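Local structure of 3-keto-5-aminohexanoate cleavage enzyme (Burkholderia xenovorans LB400, 3E49) at residues A[46-51]-A[107-112]; A[40-45]-A[79-84]; A[174-179]-A[218-223]; A[212-217]-A[231-236]. The protein probably cleaves beta-keto acids such as 3-keto-5-aminohexanoate, using a zinc ion bound in a TIM-barrel active site. All coordinates share one frame; numbering follows the deposited sequence.

Interaction 1 (A[46-51]-A[107-112]); sequences AAVIHL and PELASL. With ZN (zinc ion), chain E.
Inside the beta-barrel of a TIM-barrel enzyme, strands 48-54 and 109-113 are separated by the intervening strand 82-85, so residues 46-51 and 107-112 meet through side chains that point into the barrel. The contact has two layers. In the first, CG1 of Val48 lies 3.7 Å from CD1 of Leu109, and the two side chains run at about a right angle to each other. The second layer belongs to the zinc site. Ser111 reaches the His50 ring at its edge, close to the ring plane, with CB of Ser111 3.5 Å from CE1 of His50. The imidazole is carried to that place by a first torsion that sets CG anti to the backbone N (chi1 172°).

NE2 of His50 binds the zinc ion at 2.2 Å, and His52 and Glu259 complete the protein's share of the site. Two waters also bind the zinc, each at 2.4 Å. The first of them lies in the plane of the imidazole and forms a hydrogen bond of 3.2 Å with OG of Ser111, which ties the strand of Ser111 to the metal without direct coordination. Thr86 is a weak second partner of this hydroxyl. The other ring nitrogen, ND1, is hydrogen-bonded to OE1 of Glu170 on strand 168-173.

His50 is thus held at both nitrogens, by metal on one and carboxylate on the other, an arrangement that fixes the rotation of the ring. The carboxylate would probably make the imidazole a stronger electron donor to zinc, while Ser111 sits in the second shell and probably helps to position a metal-bound water.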
loop_
_atom_site.group_PDB
_atom_site.type_symbol
_atom_site.label_atom_id
_atom_site.label_comp_id
_atom_site.label_asym_id
_atom_site.label_seq_id
_atom_site.Cartn_x
_atom_site.Cartn_y
_atom_site.Cartn_z
ATOM N N ALA A 46 -28.733 -1.412 -14.840
ATOM C CA ALA A 46 -27.992 -2.628 -14.538
ATOM C C ALA A 46 -27.858 -3.480 -15.796
ATOM O O ALA A 46 -28.861 -3.769 -16.451
ATOM C CB ALA A 46 -28.684 -3.433 -13.460
ATOM N N ALA A 47 -26.623 -3.841 -16.144
ATOM C CA ALA A 47 -26.372 -4.675 -17.323
ATOM C C ALA A 47 -26.341 -6.132 -16.892
ATOM O O ALA A 47 -26.494 -7.000 -17.706
ATOM C CB ALA A 47 -25.038 -4.284 -17.984
ATOM N N VAL A 48 -26.131 -6.407 -15.604
ATOM C CA VAL A 48 -26.067 -7.787 -15.086
ATOM C C VAL A 48 -26.927 -7.926 -13.839
ATOM O O VAL A 48 -26.830 -7.119 -12.919
ATOM C CB VAL A 48 -24.591 -8.232 -14.730
ATOM C CG1 VAL A 48 -24.575 -9.694 -14.151
ATOM C CG2 VAL A 48 -23.620 -8.069 -15.978
ATOM N N ILE A 49 -27.765 -8.962 -13.822
ATOM C CA ILE A 49 -28.658 -9.262 -12.727
ATOM C C ILE A 49 -28.206 -10.560 -12.055
ATOM O O ILE A 49 -28.230 -11.609 -12.635
ATOM C CB ILE A 49 -30.144 -9.382 -13.217
ATOM C CG1 ILE A 49 -30.517 -8.192 -14.108
ATOM C CG2 ILE A 49 -31.076 -9.458 -12.050
ATOM C CD1 ILE A 49 -30.501 -6.792 -13.391
ATOM N N HIS A 50 -27.737 -10.451 -10.816
ATOM C CA HIS A 50 -27.250 -11.574 -10.040
ATOM C C HIS A 50 -28.449 -12.098 -9.238
ATOM O O HIS A 50 -29.054 -11.368 -8.415
ATOM C CB HIS A 50 -26.077 -11.112 -9.153
ATOM C CG HIS A 50 -25.606 -12.128 -8.174
ATOM N ND1 HIS A 50 -24.400 -12.776 -8.293
ATOM C CD2 HIS A 50 -26.107 -12.501 -6.978
ATOM C CE1 HIS A 50 -24.222 -13.566 -7.248
ATOM N NE2 HIS A 50 -25.287 -13.484 -6.482
ATOM N N LEU A 51 -28.754 -13.378 -9.457
ATOM C CA LEU A 51 -29.997 -13.998 -8.975
ATOM C C LEU A 51 -29.903 -15.179 -8.055
ATOM O O LEU A 51 -29.079 -16.089 -8.243
ATOM C CB LEU A 51 -30.836 -14.434 -10.206
ATOM C CG LEU A 51 -31.405 -13.290 -11.042
ATOM C CD1 LEU A 51 -31.623 -13.679 -12.507
ATOM C CD2 LEU A 51 -32.666 -12.724 -10.428
ATOM N N PRO A 107 -26.748 -20.575 -17.637
ATOM C CA PRO A 107 -26.749 -19.125 -17.830
ATOM C C PRO A 107 -25.436 -18.615 -18.446
ATOM O O PRO A 107 -24.480 -19.332 -18.500
ATOM C CB PRO A 107 -26.940 -18.606 -16.388
ATOM C CG PRO A 107 -26.319 -19.620 -15.562
ATOM C CD PRO A 107 -26.621 -20.933 -16.216
ATOM N N GLU A 108 -25.418 -17.377 -18.909
ATOM C CA GLU A 108 -24.215 -16.764 -19.464
ATOM C C GLU A 108 -23.183 -16.571 -18.363
ATOM O O GLU A 108 -21.985 -16.666 -18.590
ATOM C CB GLU A 108 -24.567 -15.404 -20.043
ATOM C CG GLU A 108 -25.334 -15.471 -21.376
ATOM C CD GLU A 108 -25.593 -14.117 -21.914
ATOM O OE1 GLU A 108 -24.855 -13.691 -22.842
ATOM O OE2 GLU A 108 -26.542 -13.463 -21.422
ATOM N N LEU A 109 -23.691 -16.269 -17.177
ATOM C CA LEU A 109 -22.854 -16.073 -15.999
ATOM C C LEU A 109 -23.376 -16.884 -14.830
ATOM O O LEU A 109 -24.596 -17.072 -14.705
ATOM C CB LEU A 109 -22.866 -14.588 -15.570
ATOM C CG LEU A 109 -21.969 -13.585 -16.247
ATOM C CD1 LEU A 109 -22.352 -12.133 -15.826
ATOM C CD2 LEU A 109 -20.487 -13.940 -15.987
ATOM N N ALA A 110 -22.453 -17.307 -13.957
ATOM C CA ALA A 110 -22.808 -17.908 -12.687
ATOM C C ALA A 110 -21.814 -17.365 -11.658
ATOM O O ALA A 110 -20.653 -17.097 -12.007
ATOM C CB ALA A 110 -22.724 -19.425 -12.749
ATOM N N SER A 111 -22.239 -17.197 -10.410
ATOM C CA SER A 111 -21.311 -16.713 -9.396
ATOM C C SER A 111 -20.485 -17.898 -8.948
ATOM O O SER A 111 -20.954 -19.033 -9.024
ATOM C CB SER A 111 -22.077 -16.090 -8.231
ATOM O OG SER A 111 -22.763 -17.089 -7.492
ATOM N N LEU A 112 -19.258 -17.660 -8.486
ATOM C CA LEU A 112 -18.376 -18.733 -8.024
ATOM C C LEU A 112 -17.559 -18.164 -6.858
ATOM O O LEU A 112 -16.719 -17.268 -7.055
ATOM C CB LEU A 112 -17.463 -19.238 -9.161
ATOM C CG LEU A 112 -16.407 -20.342 -8.937
ATOM C CD1 LEU A 112 -16.877 -21.473 -8.094
ATOM C CD2 LEU A 112 -15.909 -20.900 -10.265
HETATM ZN ZN ZN E . -25.262 -14.035 -4.364
HETATM O O HOH W 1 -23.839 -15.894 -4.747
HETATM O O HOH W 2 -23.027 -13.278 -3.956
#

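Interaction 2 (A[40-45]-A[79-84]); sequences GAAEAG and TDAVIN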
loop_
_atom_site.group_PDB
_atom_site.type_symbol
_atom_site.label_atom_id
_atom_site.label_comp_id
_atom_site.label_asym_id
_atom_site.label_seq_id
_atom_site.Cartn_x
_atom_site.Cartn_y
_atom_site.Cartn_z
ATOM N N GLY A 40 -36.772 -3.704 -13.108
ATOM C CA GLY A 40 -36.582 -2.327 -12.665
ATOM C C GLY A 40 -35.107 -1.936 -12.580
ATOM O O GLY A 40 -34.750 -0.829 -12.917
ATOM N N ALA A 41 -34.263 -2.861 -12.152
ATOM C CA ALA A 41 -32.811 -2.640 -12.061
ATOM C C ALA A 41 -32.228 -2.414 -13.428
ATOM O O ALA A 41 -31.463 -1.467 -13.634
ATOM C CB ALA A 41 -32.115 -3.823 -11.344
ATOM N N ALA A 42 -32.663 -3.236 -14.390
ATOM C CA ALA A 42 -32.227 -3.113 -15.762
ATOM C C ALA A 42 -32.685 -1.795 -16.345
ATOM O O ALA A 42 -31.904 -1.120 -17.027
ATOM C CB ALA A 42 -32.719 -4.285 -16.587
ATOM N N GLU A 43 -33.929 -1.394 -16.089
ATOM C CA GLU A 43 -34.382 -0.106 -16.553
ATOM C C GLU A 43 -33.535 1.026 -15.979
ATOM O O GLU A 43 -33.349 2.066 -16.620
ATOM C CB GLU A 43 -35.843 0.136 -16.157
ATOM C CG GLU A 43 -36.888 -0.693 -16.907
ATOM C CD GLU A 43 -38.316 -0.478 -16.349
ATOM O OE1 GLU A 43 -38.466 0.284 -15.333
ATOM O OE2 GLU A 43 -39.270 -1.078 -16.924
ATOM N N ALA A 44 -33.065 0.858 -14.735
ATOM C CA ALA A 44 -32.222 1.891 -14.094
ATOM C C ALA A 44 -30.780 1.874 -14.591
ATOM O O ALA A 44 -30.031 2.794 -14.269
ATOM C CB ALA A 44 -32.250 1.793 -12.538
ATOM N N GLY A 45 -30.394 0.839 -15.334
ATOM C CA GLY A 45 -29.045 0.756 -15.913
ATOM C C GLY A 45 -28.215 -0.465 -15.610
ATOM O O GLY A 45 -27.093 -0.565 -16.082
ATOM N N THR A 79 -36.057 -7.897 -20.670
ATOM C CA THR A 79 -34.806 -7.154 -20.686
ATOM C C THR A 79 -33.685 -7.999 -21.248
ATOM O O THR A 79 -33.720 -9.221 -21.123
ATOM C CB THR A 79 -34.410 -6.637 -19.238
ATOM O OG1 THR A 79 -33.165 -5.932 -19.294
ATOM C CG2 THR A 79 -34.290 -7.780 -18.260
ATOM N N ASP A 80 -32.689 -7.334 -21.851
ATOM C CA ASP A 80 -31.469 -8.011 -22.327
ATOM C C ASP A 80 -30.404 -8.096 -21.254
ATOM O O ASP A 80 -29.319 -8.601 -21.500
ATOM C CB ASP A 80 -30.882 -7.308 -23.548
ATOM C CG ASP A 80 -31.701 -7.559 -24.789
ATOM O OD1 ASP A 80 -32.393 -8.628 -24.808
ATOM O OD2 ASP A 80 -31.652 -6.717 -25.735
ATOM N N ALA A 81 -30.707 -7.616 -20.057
ATOM C CA ALA A 81 -29.747 -7.665 -18.997
ATOM C C ALA A 81 -29.284 -9.103 -18.844
ATOM O O ALA A 81 -30.095 -10.032 -18.898
ATOM C CB ALA A 81 -30.381 -7.139 -17.687
ATOM N N VAL A 82 -27.982 -9.306 -18.655
ATOM C CA VAL A 82 -27.404 -10.632 -18.468
ATOM C C VAL A 82 -27.865 -11.298 -17.153
ATOM O O VAL A 82 -27.739 -10.718 -16.060
ATOM C CB VAL A 82 -25.842 -10.591 -18.413
ATOM C CG1 VAL A 82 -25.283 -12.007 -18.350
ATOM C CG2 VAL A 82 -25.252 -9.808 -19.564
ATOM N N ILE A 83 -28.365 -12.528 -17.266
ATOM C CA ILE A 83 -28.809 -13.305 -16.121
ATOM C C ILE A 83 -27.614 -14.064 -15.527
ATOM O O ILE A 83 -26.913 -14.844 -16.194
ATOM C CB ILE A 83 -29.979 -14.250 -16.511
ATOM C CG1 ILE A 83 -31.200 -13.398 -16.817
ATOM C CG2 ILE A 83 -30.247 -15.293 -15.415
ATOM C CD1 ILE A 83 -32.372 -14.141 -17.357
ATOM N N ASN A 84 -27.381 -13.837 -14.245
ATOM C CA ASN A 84 -26.265 -14.422 -13.562
ATOM C C ASN A 84 -26.812 -15.218 -12.382
ATOM O O ASN A 84 -27.399 -14.644 -11.491
ATOM C CB ASN A 84 -25.368 -13.267 -13.114
ATOM C CG ASN A 84 -24.203 -13.693 -12.278
ATOM O OD1 ASN A 84 -24.074 -14.850 -11.861
ATOM N ND2 ASN A 84 -23.330 -12.724 -11.986
#
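Thr79 meets Ala42 with every atom of its side chain beyond CA, and the helix offers nothing larger than a methyl in return. Starting from the backbone, CB of Thr79 lies 3.9 Å from CB of Ala42. Its branch CG2 stands farther off, 4.2 Å from the same methyl. The other branch comes closest: OG1 of Thr79 is 3.2 Å from CB of Ala42, a snug packing contact between an oxygen and a methyl.

With chi1 at 179°, OG1 points away from the backbone N and out to the helix. OG1 also accepts a hydrogen bond from N of Ala81 at 3.1 Å, with an N-H...O angle of 163°, which makes residues 79-81 an ST turn. This nearly straight bond helps to hold the threonine rotamer and bends the chain just ahead of strand 82-85. Beyond the turn, Ala81 comes alongside the same helical residue, its CB 3.8 Å from CB of Ala42, so that the Ala42 methyl is shared by Thr79 and Ala81. Small side chains let the two backbones approach closely, to 6.1 Å between CA of Ala42 and CA of Ala81.

The helix ends just beyond the contact. Gly45, at positive phi, closes it in a Schellman motif, and N of Gly45 bonds to O of Ala42 at 3.0 Å. Ala81 also packs on Ile49 of strand 48-54. The whole is plain structural packing of a TIM barrel, in which the last turn of outer helix 31-44 rests against the turn leading into barrel strand 82-85.

Interaction 3 (A[174-179]-A[218-223]); sequences YDTSHL and RRTADR
Thr220 faces two side chains of helix 176-187, Thr176 and Leu179, and meets each at a different inclination. Against Thr176 it stands at about a right angle: CG2 of Thr176 approaches both branches of Thr220, 3.8 Å from OG1 and 4.0 Å from CG2. Leu179 comes in on a slant. Its CD1 lies 3.6 Å from CB of Thr220 and equally close to CG2, so one leucine methyl rests against the CB-CG2 bond of the threonine. The same CD1 reaches on to Ala221, 4.3 Å from its CB.

In Thr220, chi1 of -63° sets OG1 beside the backbone N and leaves the methyl anti to it, while OG1 bonds the carbonyl of His216 in its own helix. OG1 of Thr176 bonds Asp175 of the second subunit, and its methyl is left to face Thr220. Both hydroxyls find their hydrogen-bond partners outside the two segments, although OG1 of Thr220 touches the Thr176 methyl.

Helices 176-187 and 211-225 are successive outer helices of the TIM barrel. Leu179 also packs on Met217 and Leu224 of helix 211-225, Ala221 touches Tyr229 of strand 229-235, and the start of helix 176-187 faces its counterpart in the second subunit.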
loop_
_atom_site.group_PDB
_atom_site.type_symbol
_atom_site.label_atom_id
_atom_site.label_comp_id
_atom_site.label_asym_id
_atom_site.label_seq_id
_atom_site.Cartn_x
_atom_site.Cartn_y
_atom_site.Cartn_z
ATOM N N TYR A 174 -13.557 -12.830 -1.626
ATOM C CA TYR A 174 -13.747 -12.152 -0.339
ATOM C C TYR A 174 -12.487 -11.789 0.420
ATOM O O TYR A 174 -12.568 -11.206 1.521
ATOM C CB TYR A 174 -14.590 -13.042 0.578
ATOM C CG TYR A 174 -15.974 -13.326 0.060
ATOM C CD1 TYR A 174 -16.185 -14.242 -0.967
ATOM C CD2 TYR A 174 -17.073 -12.706 0.624
ATOM C CE1 TYR A 174 -17.478 -14.521 -1.428
ATOM C CE2 TYR A 174 -18.357 -12.982 0.186
ATOM C CZ TYR A 174 -18.546 -13.891 -0.850
ATOM O OH TYR A 174 -19.828 -14.131 -1.251
ATOM N N ASP A 175 -11.331 -12.141 -0.117
ATOM C CA ASP A 175 -10.066 -11.833 0.532
ATOM C C ASP A 175 -8.917 -12.089 -0.428
ATOM O O ASP A 175 -9.129 -12.640 -1.505
ATOM C CB ASP A 175 -9.883 -12.650 1.791
ATOM C CG ASP A 175 -8.974 -11.945 2.816
ATOM O OD1 ASP A 175 -8.334 -10.901 2.491
ATOM O OD2 ASP A 175 -8.910 -12.422 3.943
ATOM N N THR A 176 -7.692 -11.750 -0.023
ATOM C CA THR A 176 -6.514 -11.911 -0.879
ATOM C C THR A 176 -6.339 -13.360 -1.308
ATOM O O THR A 176 -6.048 -13.654 -2.498
ATOM C CB THR A 176 -5.237 -11.546 -0.153
ATOM O OG1 THR A 176 -5.502 -10.609 0.928
ATOM C CG2 THR A 176 -4.162 -11.016 -1.161
ATOM N N SER A 177 -6.569 -14.287 -0.367
ATOM C CA SER A 177 -6.384 -15.721 -0.630
ATOM C C SER A 177 -7.223 -16.150 -1.804
ATOM O O SER A 177 -6.792 -17.014 -2.569
ATOM C CB SER A 177 -6.711 -16.573 0.587
ATOM O OG SER A 177 -8.036 -16.399 0.967
ATOM N N HIS A 178 -8.387 -15.517 -1.981
ATOM C CA HIS A 178 -9.287 -15.871 -3.113
ATOM C C HIS A 178 -8.736 -15.514 -4.473
ATOM O O HIS A 178 -9.004 -16.246 -5.477
ATOM C CB HIS A 178 -10.658 -15.264 -2.912
ATOM C CG HIS A 178 -11.449 -15.910 -1.805
ATOM N ND1 HIS A 178 -12.793 -15.678 -1.616
ATOM C CD2 HIS A 178 -11.079 -16.787 -0.841
ATOM C CE1 HIS A 178 -13.217 -16.387 -0.591
ATOM N NE2 HIS A 178 -12.197 -17.058 -0.097
ATOM N N LEU A 179 -8.032 -14.387 -4.555
ATOM C CA LEU A 179 -7.373 -13.969 -5.784
ATOM C C LEU A 179 -6.241 -14.920 -6.095
ATOM O O LEU A 179 -6.032 -15.306 -7.226
ATOM C CB LEU A 179 -6.860 -12.541 -5.681
ATOM C CG LEU A 179 -7.902 -11.447 -5.458
ATOM C CD1 LEU A 179 -7.143 -10.105 -5.179
ATOM C CD2 LEU A 179 -8.891 -11.365 -6.650
ATOM N N ARG A 218 -7.041 -4.629 -5.412
ATOM C CA ARG A 218 -6.716 -4.232 -6.796
ATOM C C ARG A 218 -5.259 -4.495 -7.149
ATOM O O ARG A 218 -4.923 -4.953 -8.228
ATOM C CB ARG A 218 -6.969 -2.756 -7.016
ATOM C CG ARG A 218 -6.766 -2.410 -8.480
ATOM C CD ARG A 218 -6.518 -0.958 -8.688
ATOM N NE ARG A 218 -6.272 -0.788 -10.105
ATOM C CZ ARG A 218 -6.247 0.366 -10.754
ATOM N NH1 ARG A 218 -6.471 1.503 -10.141
ATOM N NH2 ARG A 218 -6.027 0.361 -12.063
ATOM N N ARG A 219 -4.350 -4.138 -6.251
ATOM C CA ARG A 219 -2.925 -4.327 -6.486
ATOM C C ARG A 219 -2.609 -5.804 -6.708
ATOM O O ARG A 219 -1.802 -6.157 -7.595
ATOM C CB ARG A 219 -2.258 -3.815 -5.155
ATOM C CG ARG A 219 -0.856 -3.819 -4.946
ATOM C CD ARG A 219 -0.666 -3.499 -3.456
ATOM N NE ARG A 219 -1.141 -2.161 -3.127
ATOM C CZ ARG A 219 -1.644 -1.817 -1.934
ATOM N NH1 ARG A 219 -1.828 -2.722 -0.998
ATOM N NH2 ARG A 219 -2.047 -0.580 -1.718
ATOM N N THR A 220 -3.286 -6.678 -5.957
ATOM C CA THR A 220 -3.029 -8.117 -5.999
ATOM C C THR A 220 -3.501 -8.611 -7.347
ATOM O O THR A 220 -2.760 -9.300 -8.022
ATOM C CB THR A 220 -3.756 -8.831 -4.975
ATOM O OG1 THR A 220 -3.247 -8.340 -3.694
ATOM C CG2 THR A 220 -3.512 -10.352 -5.019
ATOM N N ALA A 221 -4.727 -8.252 -7.609
ATOM C CA ALA A 221 -5.364 -8.670 -8.924
ATOM C C ALA A 221 -4.544 -8.130 -10.070
ATOM O O ALA A 221 -4.291 -8.871 -11.063
ATOM C CB ALA A 221 -6.779 -8.201 -8.963
ATOM N N ASP A 222 -4.169 -6.856 -10.028
ATOM C CA ASP A 222 -3.376 -6.293 -11.134
ATOM C C ASP A 222 -2.106 -7.108 -11.369
ATOM O O ASP A 222 -1.726 -7.407 -12.502
ATOM C CB ASP A 222 -2.964 -4.847 -10.873
ATOM C CG ASP A 222 -4.084 -3.857 -11.049
ATOM O OD1 ASP A 222 -5.135 -4.219 -11.609
ATOM O OD2 ASP A 222 -3.923 -2.683 -10.625
ATOM N N ARG A 223 -1.451 -7.480 -10.276
ATOM C CA ARG A 223 -0.230 -8.250 -10.377
ATOM C C ARG A 223 -0.442 -9.678 -10.863
ATOM O O ARG A 223 0.367 -10.182 -11.645
ATOM C CB ARG A 223 0.475 -8.309 -9.041
ATOM C CG ARG A 223 1.870 -8.892 -9.180
ATOM C CD ARG A 223 2.632 -8.863 -7.875
ATOM N NE ARG A 223 2.038 -9.741 -6.890
ATOM C CZ ARG A 223 1.337 -9.360 -5.819
ATOM N NH1 ARG A 223 1.097 -8.081 -5.525
ATOM N NH2 ARG A 223 0.872 -10.297 -5.025
#

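Interaction 4 (A[212-217]-A[231-236]); sequences EDLAHM and WSILGA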
loop_
_atom_site.group_PDB
_atom_site.type_symbol
_atom_site.label_atom_id
_atom_site.label_comp_id
_atom_site.label_asym_id
_atom_site.label_seq_id
_atom_site.Cartn_x
_atom_site.Cartn_y
_atom_site.Cartn_z
ATOM N N GLU A 212 -7.896 0.802 2.293
ATOM C CA GLU A 212 -6.687 -0.007 2.142
ATOM C C GLU A 212 -6.963 -1.438 1.715
ATOM O O GLU A 212 -6.157 -2.022 1.010
ATOM C CB GLU A 212 -5.913 -0.089 3.479
ATOM C CG GLU A 212 -5.343 1.222 3.982
ATOM C CD GLU A 212 -4.059 1.681 3.310
ATOM O OE1 GLU A 212 -3.639 1.100 2.282
ATOM O OE2 GLU A 212 -3.432 2.622 3.858
ATOM N N ASP A 213 -8.066 -2.009 2.196
ATOM C CA ASP A 213 -8.421 -3.358 1.899
ATOM C C ASP A 213 -8.715 -3.383 0.400
ATOM O O ASP A 213 -8.208 -4.249 -0.338
ATOM C CB ASP A 213 -9.653 -3.828 2.716
ATOM C CG ASP A 213 -9.381 -3.972 4.180
ATOM O OD1 ASP A 213 -8.252 -4.348 4.515
ATOM O OD2 ASP A 213 -10.339 -3.810 4.960
ATOM N N LEU A 214 -9.444 -2.367 -0.051
ATOM C CA LEU A 214 -9.776 -2.244 -1.483
ATOM C C LEU A 214 -8.536 -2.053 -2.368
ATOM O O LEU A 214 -8.409 -2.729 -3.433
ATOM C CB LEU A 214 -10.825 -1.144 -1.688
ATOM C CG LEU A 214 -11.318 -0.825 -3.111
ATOM C CD1 LEU A 214 -12.714 -0.178 -3.062
ATOM C CD2 LEU A 214 -10.246 0.058 -3.861
ATOM N N ALA A 215 -7.647 -1.133 -1.997
ATOM C CA ALA A 215 -6.391 -0.889 -2.764
ATOM C C ALA A 215 -5.582 -2.183 -2.846
ATOM O O ALA A 215 -4.974 -2.494 -3.852
ATOM C CB ALA A 215 -5.529 0.254 -2.130
ATOM N N HIS A 216 -5.529 -2.947 -1.770
ATOM C CA HIS A 216 -4.737 -4.176 -1.842
ATOM C C HIS A 216 -5.359 -5.251 -2.735
ATOM O O HIS A 216 -4.646 -5.950 -3.462
ATOM C CB HIS A 216 -4.440 -4.722 -0.483
ATOM C CG HIS A 216 -3.427 -5.803 -0.488
ATOM N ND1 HIS A 216 -2.113 -5.599 -0.837
ATOM C CD2 HIS A 216 -3.542 -7.128 -0.193
ATOM C CE1 HIS A 216 -1.448 -6.725 -0.728
ATOM N NE2 HIS A 216 -2.267 -7.660 -0.312
HETATM N N MSE A 217 -6.667 -5.363 -2.731
HETATM C CA MSE A 217 -7.287 -6.296 -3.609
HETATM C C MSE A 217 -6.984 -5.925 -5.069
HETATM O O MSE A 217 -6.650 -6.794 -5.858
HETATM C CB MSE A 217 -8.795 -6.330 -3.345
HETATM C CG MSE A 217 -9.210 -6.957 -1.993
HETATM SE SE MSE A 217 -8.693 -8.756 -1.726
HETATM C CE MSE A 217 -9.851 -9.601 -3.110
ATOM N N TRP A 231 -12.685 -5.906 -13.241
ATOM C CA TRP A 231 -12.881 -5.725 -11.811
ATOM C C TRP A 231 -14.219 -5.136 -11.433
ATOM O O TRP A 231 -14.649 -4.133 -12.010
ATOM C CB TRP A 231 -11.768 -4.816 -11.343
ATOM C CG TRP A 231 -11.741 -4.577 -9.866
ATOM C CD1 TRP A 231 -12.126 -5.451 -8.892
ATOM C CD2 TRP A 231 -11.186 -3.441 -9.204
ATOM N NE1 TRP A 231 -11.875 -4.893 -7.648
ATOM C CE2 TRP A 231 -11.307 -3.660 -7.824
ATOM C CE3 TRP A 231 -10.609 -2.245 -9.648
ATOM C CZ2 TRP A 231 -10.870 -2.720 -6.877
ATOM C CZ3 TRP A 231 -10.205 -1.298 -8.694
ATOM C CH2 TRP A 231 -10.336 -1.556 -7.340
ATOM N N SER A 232 -14.873 -5.743 -10.427
ATOM C CA SER A 232 -16.104 -5.175 -9.918
ATOM C C SER A 232 -15.986 -5.154 -8.411
ATOM O O SER A 232 -15.371 -6.000 -7.808
ATOM C CB SER A 232 -17.333 -5.961 -10.326
ATOM O OG SER A 232 -18.515 -5.281 -9.979
ATOM N N ILE A 233 -16.624 -4.166 -7.853
ATOM C CA ILE A 233 -16.608 -3.942 -6.416
ATOM C C ILE A 233 -17.967 -4.212 -5.801
ATOM O O ILE A 233 -18.994 -3.702 -6.292
ATOM C CB ILE A 233 -16.226 -2.484 -6.158
ATOM C CG1 ILE A 233 -14.723 -2.226 -6.466
ATOM C CG2 ILE A 233 -16.447 -2.180 -4.678
ATOM C CD1 ILE A 233 -14.352 -2.034 -7.913
ATOM N N LEU A 234 -17.966 -4.962 -4.679
ATOM C CA LEU A 234 -19.153 -5.217 -3.909
ATOM C C LEU A 234 -18.829 -4.832 -2.460
ATOM O O LEU A 234 -18.027 -5.482 -1.833
ATOM C CB LEU A 234 -19.506 -6.699 -3.912
ATOM C CG LEU A 234 -20.871 -7.153 -3.386
ATOM C CD1 LEU A 234 -20.929 -8.696 -3.416
ATOM C CD2 LEU A 234 -21.178 -6.646 -1.977
ATOM N N GLY A 235 -19.394 -3.746 -2.004
ATOM C CA GLY A 235 -19.302 -3.368 -0.599
ATOM C C GLY A 235 -20.567 -3.742 0.107
ATOM O O GLY A 235 -21.657 -3.330 -0.306
ATOM N N ALA A 236 -20.439 -4.437 1.251
ATOM C CA ALA A 236 -21.591 -4.883 1.979
ATOM C C ALA A 236 -22.216 -3.759 2.821
ATOM O O ALA A 236 -21.528 -2.871 3.399
ATOM C CB ALA A 236 -21.247 -6.070 2.850
#
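Trp231, near the start of strand 229-235, meets Leu214 of the preceding helix 211-225 with the far end of its indole. CD2 of Leu214 lies in the ring plane at the edge, 3.8 Å from CH2 of Trp231 and 4.1 Å from its CZ2, and the two side chains cross at about a right angle. The indole extends toward the helix because CG of Trp231 is anti to the backbone N (chi1 -176°). Its polar atom turns to another neighbour: NE1 donates a hydrogen bond to Thr199 on strand 195-201. Trp231 also lines, with Arg218 among others, a pocket holding 2-ethoxyethanol, probably from the crystallisation liquor.

Next along the strand, Ser232 leans to the other side, where its hydroxyl bonds Gln198. Ile233 returns to the helix-facing side and does two things. CD1 of Ile233 sits 3.4 Å above the indole plane of Trp231, over its centre, a CH-pi arrangement within the strand. CG1 of Ile233 makes a looser contact with the helix, 4.5 Å from CD1 of Leu214. Leu243 of helix 240-248 packs on both Leu214 and Ile233.

The contact joins the helix to the second strand of a beta-alpha-beta unit. Its chemistry is apolar: the indole is packed at one edge by leucine and on one face by isoleucine, while the bond to Thr199 satisfies its buried N-H and helps fix its orientation.

Interactions 1 and 2 come first along the chain and cross, their segments alternating; interactions 3 and 4 follow and cross likewise. The first pair has centres about 10 Å apart and is joined through strand pairing, with backbone N of Ile49 and Leu51 probably bonded to O of Val82 and Asn84. The second pair, with centres about 9 Å apart, shares helix 211-225, whose Met217 and Arg218 touch Leu179 and Trp231. Interactions 1, 2 and 4 reach one barrel sheet, whereas interaction 3 links outer helices. Interactions 2 and 3, about 28 Å apart between centres, lie on opposite sides of the chain's centre. Interaction 1 holds the interior zinc site; interactions 3 and 4 both touch the second subunit.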